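Inorganic pyrophosphatase (Shewanella sp. AS-11, PDB 6LL8) probably hydrolyses diphosphate to two phosphates at a manganese- or magnesium-loaded active site, as a cold-adapted family II pyrophosphatase. Local coordinates at residues G19-A24 with F53-P58. Sequence-based numbering, arbitrary orientation.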
# COMPACT_ATOMS: atom_id res chain seq x y z
N GLY A 19 4.78 -9.03 -2.49
CA GLY A 19 4.82 -9.79 -1.24
C GLY A 19 4.02 -11.07 -1.29
O GLY A 19 4.45 -12.09 -0.75
N ALA A 20 2.87 -11.06 -1.96
CA ALA A 20 2.10 -12.32 -2.11
C ALA A 20 2.94 -13.34 -2.90
O ALA A 20 2.98 -14.52 -2.51
CB ALA A 20 0.79 -12.05 -2.77
N ILE A 21 3.57 -12.91 -3.97
CA ILE A 21 4.41 -13.82 -4.79
C ILE A 21 5.56 -14.33 -3.93
O ILE A 21 5.85 -15.54 -3.91
CB ILE A 21 4.93 -13.10 -6.04
CG1 ILE A 21 3.77 -12.75 -6.98
CG2 ILE A 21 5.97 -13.95 -6.74
CD1 ILE A 21 4.16 -11.85 -8.13
N ALA A 22 6.25 -13.43 -3.24
CA ALA A 22 7.45 -13.80 -2.48
C ALA A 22 7.10 -14.73 -1.32
O ALA A 22 7.83 -15.71 -1.06
CB ALA A 22 8.14 -12.55 -1.99
N LEU A 23 6.03 -14.46 -0.58
CA LEU A 23 5.68 -15.32 0.55
C LEU A 23 5.11 -16.63 0.05
O LEU A 23 5.41 -17.67 0.66
CB LEU A 23 4.72 -14.60 1.49
CG LEU A 23 4.27 -15.42 2.69
CD1 LEU A 23 5.40 -15.99 3.50
CD2 LEU A 23 3.33 -14.60 3.57
N ALA A 24 4.32 -16.65 -1.02
CA ALA A 24 3.84 -17.96 -1.54
C ALA A 24 5.04 -18.83 -1.91
O ALA A 24 5.03 -20.05 -1.66
CB ALA A 24 2.91 -17.78 -2.70
N PHE A 53 11.07 -8.38 -14.15
CA PHE A 53 11.63 -9.61 -13.55
C PHE A 53 10.92 -10.87 -14.01
O PHE A 53 11.25 -11.94 -13.52
CB PHE A 53 11.67 -9.47 -12.02
CG PHE A 53 12.69 -8.46 -11.57
CD1 PHE A 53 14.04 -8.77 -11.60
CD2 PHE A 53 12.30 -7.20 -11.22
CE1 PHE A 53 14.98 -7.79 -11.27
CE2 PHE A 53 13.24 -6.24 -10.88
CZ PHE A 53 14.57 -6.55 -10.89
N GLY A 54 10.04 -10.78 -15.00
CA GLY A 54 9.52 -11.98 -15.69
C GLY A 54 8.35 -12.66 -15.04
O GLY A 54 8.15 -13.83 -15.33
N PHE A 55 7.56 -11.99 -14.22
CA PHE A 55 6.42 -12.61 -13.52
C PHE A 55 5.10 -12.30 -14.19
O PHE A 55 4.86 -11.18 -14.65
CB PHE A 55 6.33 -12.09 -12.09
CG PHE A 55 7.43 -12.58 -11.19
CD1 PHE A 55 7.30 -13.76 -10.50
CD2 PHE A 55 8.62 -11.88 -11.09
CE1 PHE A 55 8.34 -14.22 -9.72
CE2 PHE A 55 9.65 -12.33 -10.28
CZ PHE A 55 9.51 -13.51 -9.60
N GLU A 56 4.22 -13.28 -14.15
CA GLU A 56 2.78 -13.07 -14.41
C GLU A 56 2.11 -12.52 -13.15
O GLU A 56 2.57 -12.75 -12.03
CB GLU A 56 2.12 -14.38 -14.82
CG GLU A 56 2.70 -15.00 -16.08
CD GLU A 56 2.49 -14.20 -17.37
OE1 GLU A 56 1.50 -13.45 -17.45
OE2 GLU A 56 3.32 -14.36 -18.30
N ALA A 57 1.03 -11.80 -13.32
CA ALA A 57 0.21 -11.32 -12.19
C ALA A 57 -0.33 -12.53 -11.47
O ALA A 57 -0.79 -13.49 -12.10
CB ALA A 57 -0.91 -10.44 -12.68
N PRO A 58 -0.43 -12.47 -10.14
CA PRO A 58 -1.05 -13.54 -9.38
C PRO A 58 -2.52 -13.73 -9.76
O PRO A 58 -3.14 -12.87 -10.31
CB PRO A 58 -0.94 -13.07 -7.93
CG PRO A 58 0.10 -12.02 -7.88
CD PRO A 58 0.17 -11.45 -9.27
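The Phe55 ring meets Ile21 obliquely, the branch methyl CG2 of Ile21 lying 3.8 Å from Phe55 CE1 and scarcely farther from Phe55 CD1, while CB of Phe53 lies in the ring plane at its edge. Pro58, the other ring of the contact, offers CG to Ile21 CG1 at 3.8 Å. This is a helix-to-loop contact in the DHH domain, whose parallel sheet carries helix 14-29; residues 54-58 link helix 44-53 to strand 59-60 at the border of that sheet. Helix 44-53 ends in a Schellman motif, with Gly54 at positive phi (85°), and the extended chain that follows brings first Phe55 and then Pro58 to Ile21.

The two branches of Ile21 divide the work. With chi1 at -67°, CG1 lies beside the backbone N and meets the proline, which leaves CG2, anti to that N, for the phenyl ring; the extended CG1 branch crosses the pyrrolidine at about a right angle, and its CD1 lies 4.1 Å from Pro58 CG. No hydrogen bond joins the segments, so their attachment to each other is apolar, with 171 Å² buried in all. An alanine at Ile21 would keep neither CG1, CG2 nor CD1, which would probably open a gap between helix and loop and deprive Phe55 and Pro58 of their shared partner.

Beyond the pair, Phe55 also packs on Asn135 and Ile139 of helix 134-147, whereas Pro58 rests on Ala36 of strand 34-38 and its carbonyl accepts a hydrogen bond from Arg38 NE. The metal centre is some way off: the side chains of Ile21 and Asp15, a metal ligand, are about 10 Å apart. At the middle of the loop, the CD1 methyl of Ile21 comes 4.3 Å from the carbonyl O of Glu56.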